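Local coordinates for protein oxidoreductase (Listeria innocua, PDB 3E18) that binds NAD through a Rossmann fold and is probably a dehydrogenase of the GFO/IDH/MocA family, its substrate not established, at residues Asp28-Ala40 with Leu51-Lys65. Numbering follows the deposited sequence.
Sequences DNLEVHGVFDILA and LKIYESYEAVLADEK. With NAD (nicotinamide-adenine-dinucleotide), chain E.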
loop_
_atom_site.group_PDB
_atom_site.type_symbol
_atom_site.label_atom_id
_atom_site.label_comp_id
_atom_site.label_asym_id
_atom_site.label_seq_id
_atom_site.Cartn_x
_atom_site.Cartn_y
_atom_site.Cartn_z
ATOM N N ASP A 28 -10.251 -13.393 -38.127
ATOM C CA ASP A 28 -10.438 -14.280 -39.284
ATOM C C ASP A 28 -11.644 -13.937 -40.151
ATOM O O ASP A 28 -11.481 -13.647 -41.339
ATOM C CB ASP A 28 -10.491 -15.750 -38.853
ATOM C CG ASP A 28 -9.177 -16.234 -38.281
ATOM O OD1 ASP A 28 -8.122 -15.712 -38.705
ATOM O OD2 ASP A 28 -9.199 -17.127 -37.402
ATOM N N ASN A 29 -12.840 -13.953 -39.567
ATOM C CA ASN A 29 -14.062 -13.764 -40.353
ATOM C C ASN A 29 -14.872 -12.538 -39.948
ATOM O O ASN A 29 -16.050 -12.633 -39.595
ATOM C CB ASN A 29 -14.928 -15.020 -40.298
ATOM C CG ASN A 29 -14.298 -16.185 -41.022
ATOM O OD1 ASN A 29 -13.990 -16.097 -42.215
ATOM N ND2 ASN A 29 -14.103 -17.289 -40.307
ATOM N N LEU A 30 -14.216 -11.389 -40.003
ATOM C CA LEU A 30 -14.793 -10.133 -39.599
ATOM C C LEU A 30 -14.059 -9.068 -40.371
ATOM O O LEU A 30 -12.842 -9.106 -40.460
ATOM C CB LEU A 30 -14.559 -9.918 -38.106
ATOM C CG LEU A 30 -15.045 -8.620 -37.458
ATOM C CD1 LEU A 30 -16.518 -8.697 -37.084
ATOM C CD2 LEU A 30 -14.221 -8.393 -36.228
ATOM N N GLU A 31 -14.783 -8.121 -40.940
ATOM C CA GLU A 31 -14.116 -6.989 -41.561
ATOM C C GLU A 31 -14.788 -5.675 -41.180
ATOM O O GLU A 31 -15.912 -5.674 -40.660
ATOM C CB GLU A 31 -14.021 -7.179 -43.079
ATOM C CG GLU A 31 -15.303 -6.976 -43.834
ATOM C CD GLU A 31 -15.111 -7.057 -45.345
ATOM O OE1 GLU A 31 -14.963 -8.188 -45.866
ATOM O OE2 GLU A 31 -15.127 -5.987 -46.004
ATOM N N VAL A 32 -14.085 -4.566 -41.417
ATOM C CA VAL A 32 -14.626 -3.250 -41.157
ATOM C C VAL A 32 -15.398 -2.813 -42.391
ATOM O O VAL A 32 -14.816 -2.562 -43.448
ATOM C CB VAL A 32 -13.527 -2.211 -40.824
ATOM C CG1 VAL A 32 -14.151 -0.862 -40.537
ATOM C CG2 VAL A 32 -12.681 -2.674 -39.637
ATOM N N HIS A 33 -16.712 -2.735 -42.247
ATOM C CA HIS A 33 -17.590 -2.333 -43.341
ATOM C C HIS A 33 -17.531 -0.834 -43.557
ATOM O O HIS A 33 -17.710 -0.350 -44.672
ATOM C CB HIS A 33 -19.021 -2.743 -43.028
ATOM C CG HIS A 33 -19.913 -2.783 -44.228
ATOM N ND1 HIS A 33 -19.919 -3.839 -45.115
ATOM C CD2 HIS A 33 -20.838 -1.906 -44.682
ATOM C CE1 HIS A 33 -20.808 -3.608 -46.065
ATOM N NE2 HIS A 33 -21.378 -2.441 -45.825
ATOM N N GLY A 34 -17.290 -0.100 -42.478
ATOM C CA GLY A 34 -17.257 1.347 -42.534
ATOM C C GLY A 34 -17.244 2.051 -41.191
ATOM O O GLY A 34 -17.075 1.426 -40.138
ATOM N N VAL A 35 -17.439 3.366 -41.240
ATOM C CA VAL A 35 -17.207 4.245 -40.103
ATOM C C VAL A 35 -18.307 5.303 -39.982
ATOM O O VAL A 35 -18.714 5.901 -40.976
ATOM C CB VAL A 35 -15.833 4.978 -40.244
ATOM C CG1 VAL A 35 -15.697 6.102 -39.231
ATOM C CG2 VAL A 35 -14.671 4.009 -40.119
ATOM N N PHE A 36 -18.785 5.530 -38.760
ATOM C CA PHE A 36 -19.527 6.746 -38.449
ATOM C C PHE A 36 -18.878 7.525 -37.312
ATOM O O PHE A 36 -18.442 6.945 -36.313
ATOM C CB PHE A 36 -20.996 6.454 -38.099
ATOM C CG PHE A 36 -21.761 7.682 -37.686
ATOM C CD1 PHE A 36 -22.062 8.676 -38.620
ATOM C CD2 PHE A 36 -22.132 7.875 -36.357
ATOM C CE1 PHE A 36 -22.726 9.836 -38.239
ATOM C CE2 PHE A 36 -22.811 9.030 -35.971
ATOM C CZ PHE A 36 -23.107 10.009 -36.914
ATOM N N ASP A 37 -18.822 8.841 -37.475
ATOM C CA ASP A 37 -18.481 9.744 -36.380
ATOM C C ASP A 37 -19.424 10.938 -36.439
ATOM O O ASP A 37 -19.900 11.310 -37.510
ATOM C CB ASP A 37 -17.015 10.182 -36.456
ATOM C CG ASP A 37 -16.505 10.764 -35.140
ATOM O OD1 ASP A 37 -16.904 11.896 -34.778
ATOM O OD2 ASP A 37 -15.675 10.106 -34.477
ATOM N N ILE A 38 -19.708 11.526 -35.281
ATOM C CA ILE A 38 -20.608 12.680 -35.214
ATOM C C ILE A 38 -19.981 13.955 -35.820
ATOM O O ILE A 38 -20.689 14.818 -36.326
ATOM C CB ILE A 38 -21.136 12.896 -33.768
ATOM C CG1 ILE A 38 -22.431 13.713 -33.781
ATOM C CG2 ILE A 38 -20.047 13.472 -32.856
ATOM C CD1 ILE A 38 -23.243 13.615 -32.505
ATOM N N LEU A 39 -18.656 14.042 -35.802
ATOM C CA LEU A 39 -17.956 15.168 -36.419
ATOM C C LEU A 39 -17.623 14.885 -37.880
ATOM O O LEU A 39 -17.118 13.813 -38.216
ATOM C CB LEU A 39 -16.685 15.522 -35.641
ATOM C CG LEU A 39 -16.793 15.949 -34.170
ATOM C CD1 LEU A 39 -15.414 16.225 -33.620
ATOM C CD2 LEU A 39 -17.684 17.178 -33.974
ATOM N N ALA A 40 -17.919 15.857 -38.738
ATOM C CA ALA A 40 -17.597 15.784 -40.170
ATOM C C ALA A 40 -16.091 15.694 -40.428
ATOM O O ALA A 40 -15.665 15.017 -41.360
ATOM C CB ALA A 40 -18.192 16.970 -40.905
ATOM N N LEU A 51 -11.847 4.260 -46.122
ATOM C CA LEU A 51 -12.933 3.565 -45.401
ATOM C C LEU A 51 -14.294 4.122 -45.801
ATOM O O LEU A 51 -14.432 5.330 -46.004
ATOM C CB LEU A 51 -12.750 3.707 -43.880
ATOM C CG LEU A 51 -11.453 3.194 -43.250
ATOM C CD1 LEU A 51 -11.242 3.797 -41.864
ATOM C CD2 LEU A 51 -11.428 1.667 -43.190
ATOM N N LYS A 52 -15.294 3.246 -45.919
ATOM C CA LYS A 52 -16.672 3.684 -46.180
ATOM C C LYS A 52 -17.177 4.514 -45.002
ATOM O O LYS A 52 -16.965 4.148 -43.840
ATOM C CB LYS A 52 -17.597 2.486 -46.389
ATOM C CG LYS A 52 -19.032 2.849 -46.772
ATOM C CD LYS A 52 -20.023 1.812 -46.257
ATOM C CE LYS A 52 -21.347 1.861 -47.027
ATOM N NZ LYS A 52 -21.902 3.246 -47.166
ATOM N N ILE A 53 -17.825 5.639 -45.300
ATOM C CA ILE A 53 -18.406 6.471 -44.241
ATOM C C ILE A 53 -19.916 6.643 -44.348
ATOM O O ILE A 53 -20.467 6.756 -45.446
ATOM C CB ILE A 53 -17.702 7.840 -44.096
ATOM C CG1 ILE A 53 -17.676 8.591 -45.429
ATOM C CG2 ILE A 53 -16.288 7.644 -43.541
ATOM C CD1 ILE A 53 -17.448 10.088 -45.289
ATOM N N TYR A 54 -20.577 6.625 -43.194
ATOM C CA TYR A 54 -22.011 6.812 -43.113
ATOM C C TYR A 54 -22.293 8.233 -42.684
ATOM O O TYR A 54 -21.526 8.810 -41.916
ATOM C CB TYR A 54 -22.614 5.842 -42.100
ATOM C CG TYR A 54 -22.656 4.410 -42.562
ATOM C CD1 TYR A 54 -23.814 3.875 -43.133
ATOM C CD2 TYR A 54 -21.551 3.575 -42.406
ATOM C CE1 TYR A 54 -23.861 2.548 -43.555
ATOM C CE2 TYR A 54 -21.586 2.254 -42.818
ATOM C CZ TYR A 54 -22.746 1.747 -43.393
ATOM O OH TYR A 54 -22.782 0.437 -43.798
ATOM N N GLU A 55 -23.397 8.793 -43.176
ATOM C CA GLU A 55 -23.773 10.173 -42.859
ATOM C C GLU A 55 -24.479 10.309 -41.507
ATOM O O GLU A 55 -24.507 11.394 -40.920
ATOM C CB GLU A 55 -24.639 10.777 -43.974
ATOM C CG GLU A 55 -23.932 10.925 -45.327
ATOM C CD GLU A 55 -22.720 11.850 -45.273
ATOM O OE1 GLU A 55 -22.845 12.979 -44.749
ATOM O OE2 GLU A 55 -21.642 11.446 -45.760
ATOM N N SER A 56 -25.049 9.210 -41.021
ATOM C CA SER A 56 -25.761 9.219 -39.752
ATOM C C SER A 56 -25.672 7.860 -39.075
ATOM O O SER A 56 -25.441 6.844 -39.728
ATOM C CB SER A 56 -27.228 9.603 -39.961
ATOM O OG SER A 56 -27.920 8.568 -40.634
ATOM N N TYR A 57 -25.872 7.846 -37.762
ATOM C CA TYR A 57 -25.909 6.595 -37.022
ATOM C C TYR A 57 -27.155 5.808 -37.415
ATOM O O TYR A 57 -27.102 4.593 -37.572
ATOM C CB TYR A 57 -25.839 6.855 -35.514
ATOM C CG TYR A 57 -25.724 5.599 -34.681
ATOM C CD1 TYR A 57 -24.696 4.676 -34.904
ATOM C CD2 TYR A 57 -26.636 5.339 -33.658
ATOM C CE1 TYR A 57 -24.598 3.510 -34.132
ATOM C CE2 TYR A 57 -26.535 4.185 -32.877
ATOM C CZ TYR A 57 -25.508 3.282 -33.122
ATOM O OH TYR A 57 -25.391 2.139 -32.362
ATOM N N GLU A 58 -28.260 6.524 -37.623
ATOM C CA GLU A 58 -29.492 5.965 -38.191
ATOM C C GLU A 58 -29.237 5.179 -39.487
ATOM O O GLU A 58 -29.811 4.114 -39.687
ATOM C CB GLU A 58 -30.495 7.103 -38.432
ATOM C CG GLU A 58 -31.894 6.683 -38.912
ATOM C CD GLU A 58 -32.810 7.876 -39.249
ATOM O OE1 GLU A 58 -32.328 9.037 -39.278
ATOM O OE2 GLU A 58 -34.021 7.647 -39.491
ATOM N N ALA A 59 -28.361 5.694 -40.351
ATOM C CA ALA A 59 -28.029 5.038 -41.628
ATOM C C ALA A 59 -27.211 3.758 -41.465
ATOM O O ALA A 59 -27.354 2.822 -42.256
ATOM C CB ALA A 59 -27.300 6.010 -42.550
ATOM N N VAL A 60 -26.347 3.723 -40.445
ATOM C CA VAL A 60 -25.617 2.509 -40.091
ATOM C C VAL A 60 -26.608 1.427 -39.685
ATOM O O VAL A 60 -26.535 0.288 -40.136
ATOM C CB VAL A 60 -24.649 2.755 -38.906
ATOM C CG1 VAL A 60 -23.988 1.456 -38.464
ATOM C CG2 VAL A 60 -23.601 3.780 -39.265
ATOM N N LEU A 61 -27.546 1.811 -38.833
ATOM C CA LEU A 61 -28.483 0.868 -38.243
ATOM C C LEU A 61 -29.570 0.404 -39.217
ATOM O O LEU A 61 -30.135 -0.674 -39.055
ATOM C CB LEU A 61 -29.105 1.497 -37.000
ATOM C CG LEU A 61 -28.193 1.864 -35.819
ATOM C CD1 LEU A 61 -29.058 2.027 -34.599
ATOM C CD2 LEU A 61 -27.095 0.835 -35.556
ATOM N N ALA A 62 -29.848 1.219 -40.231
ATOM C CA ALA A 62 -30.770 0.844 -41.307
ATOM C C ALA A 62 -30.127 -0.075 -42.355
ATOM O O ALA A 62 -30.836 -0.723 -43.138
ATOM C CB ALA A 62 -31.334 2.092 -41.976
ATOM N N ASP A 63 -28.793 -0.123 -42.374
ATOM C CA ASP A 63 -28.057 -0.929 -43.346
ATOM C C ASP A 63 -28.134 -2.428 -43.038
ATOM O O ASP A 63 -27.559 -2.890 -42.050
ATOM C CB ASP A 63 -26.599 -0.464 -43.422
ATOM C CG ASP A 63 -25.894 -0.907 -44.702
ATOM O OD1 ASP A 63 -26.351 -1.857 -45.363
ATOM O OD2 ASP A 63 -24.865 -0.295 -45.051
ATOM N N GLU A 64 -28.815 -3.179 -43.911
ATOM C CA GLU A 64 -28.949 -4.640 -43.779
ATOM C C GLU A 64 -27.626 -5.394 -43.917
ATOM O O GLU A 64 -27.504 -6.529 -43.450
ATOM C CB GLU A 64 -29.958 -5.197 -44.796
ATOM C CG GLU A 64 -31.375 -5.379 -44.250
ATOM C CD GLU A 64 -32.376 -5.891 -45.297
ATOM O OE1 GLU A 64 -31.983 -6.685 -46.187
ATOM O OE2 GLU A 64 -33.566 -5.501 -45.221
ATOM N N LYS A 65 -26.647 -4.769 -44.571
ATOM C CA LYS A 65 -25.318 -5.358 -44.734
ATOM C C LYS A 65 -24.491 -5.371 -43.439
ATOM O O LYS A 65 -23.525 -6.124 -43.333
ATOM C CB LYS A 65 -24.532 -4.624 -45.825
ATOM C CG LYS A 65 -24.763 -5.136 -47.231
ATOM C CD LYS A 65 -25.552 -4.145 -48.057
ATOM C CE LYS A 65 -24.877 -3.882 -49.402
ATOM N NZ LYS A 65 -24.460 -5.134 -50.103
HETATM P PA NAD E . -11.674 10.220 -28.515
HETATM O O1A NAD E . -10.291 10.171 -29.042
HETATM O O2A NAD E . -12.066 11.532 -27.970
HETATM O O5B NAD E . -12.709 9.747 -29.647
HETATM C C5B NAD E . -14.099 9.631 -29.441
HETATM C C4B NAD E . -14.774 9.852 -30.790
HETATM O O4B NAD E . -16.169 9.627 -30.701
HETATM C C3B NAD E . -14.582 11.288 -31.270
HETATM O O3B NAD E . -14.050 11.268 -32.574
HETATM C C2B NAD E . -15.982 11.867 -31.262
HETATM O O2B NAD E . -16.190 12.809 -32.289
HETATM C C1B NAD E . -16.846 10.630 -31.428
HETATM N N9A NAD E . -18.210 10.791 -30.902
HETATM C C8A NAD E . -18.605 11.487 -29.785
HETATM N N7A NAD E . -19.948 11.366 -29.655
HETATM C C5A NAD E . -20.408 10.606 -30.677
HETATM C C6A NAD E . -21.685 10.183 -31.031
HETATM N N6A NAD E . -22.697 10.385 -30.190
HETATM N N1A NAD E . -21.851 9.397 -32.161
HETATM C C2A NAD E . -20.767 9.038 -32.937
HETATM N N3A NAD E . -19.504 9.465 -32.580
HETATM C C4A NAD E . -19.328 10.237 -31.470
HETATM O O3 NAD E . -11.837 9.085 -27.370
HETATM P PN NAD E . -10.958 7.759 -27.267
HETATM O O1N NAD E . -9.752 8.021 -26.438
HETATM O O2N NAD E . -10.829 7.110 -28.592
HETATM O O5D NAD E . -11.921 6.819 -26.338
HETATM C C5D NAD E . -13.222 6.432 -26.726
HETATM C C4D NAD E . -13.668 5.207 -25.897
HETATM O O4D NAD E . -12.670 4.203 -25.948
HETATM C C3D NAD E . -13.860 5.517 -24.423
HETATM O O3D NAD E . -14.908 4.708 -23.908
HETATM C C2D NAD E . -12.570 5.079 -23.760
HETATM O O2D NAD E . -12.819 4.647 -22.443
HETATM C C1D NAD E . -12.152 3.917 -24.651
HETATM N N1N NAD E . -10.693 3.627 -24.692
HETATM C C2N NAD E . -10.313 2.354 -24.377
HETATM C C3N NAD E . -8.979 1.962 -24.389
HETATM C C7N NAD E . -8.657 0.505 -24.262
HETATM O O7N NAD E . -7.324 0.116 -24.066
HETATM N N7N NAD E . -9.629 -0.408 -24.349
HETATM C C4N NAD E . -7.998 2.890 -24.767
HETATM C C5N NAD E . -8.387 4.189 -25.106
HETATM C C6N NAD E . -9.741 4.544 -25.074
#
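In the NAD-binding Rossmann fold, the second strand, residues 30-36, is an edge strand of the five-stranded parallel sheet, and residues 52-54 pair briefly with its outer edge through a single bridge between Val35 and Ile53, before the chain turns into the helix 57-62. Val35 N donates to Lys52 O (2.8 Å), a rather bent bond (135° at the hydrogen), while Tyr54 N reaches Val35 O more directly at 165°. The Phe36 ring, with CG anti to the backbone N (chi1 176°), lies against the start of the helix, one face turned to the backbone of Ser56 and Tyr57: Tyr57 N sits 3.5 Å above the ring plane, over its centre. Phe36 CE2 approaches adenine C2A of NAD at 3.7 Å. On the Gly34 side of the bridge, Tyr54 turns its ring edge toward the strand; its hydroxyl donates to Asp63 OD2 (2.5 Å) and lies 3.2 Å from His33 CD2, near the imidazole plane. His33 ND1 is hydrogen-bonded to Gln7 OE1 of strand 6-11. Just beyond Phe36, Asp37 grips both adenosine ribose hydroxyls, O2B through OD1 and O3B through OD2, the bidentate acidic grip characteristic of NAD-dependent Rossmann enzymes. Tyr54 O is buried with no hydrogen-bond partner and meets the ring edge of Phe36 in plane, 3.3 Å from CD1; the weakly positive C-H edge probably offsets part of the cost of burying this oxygen.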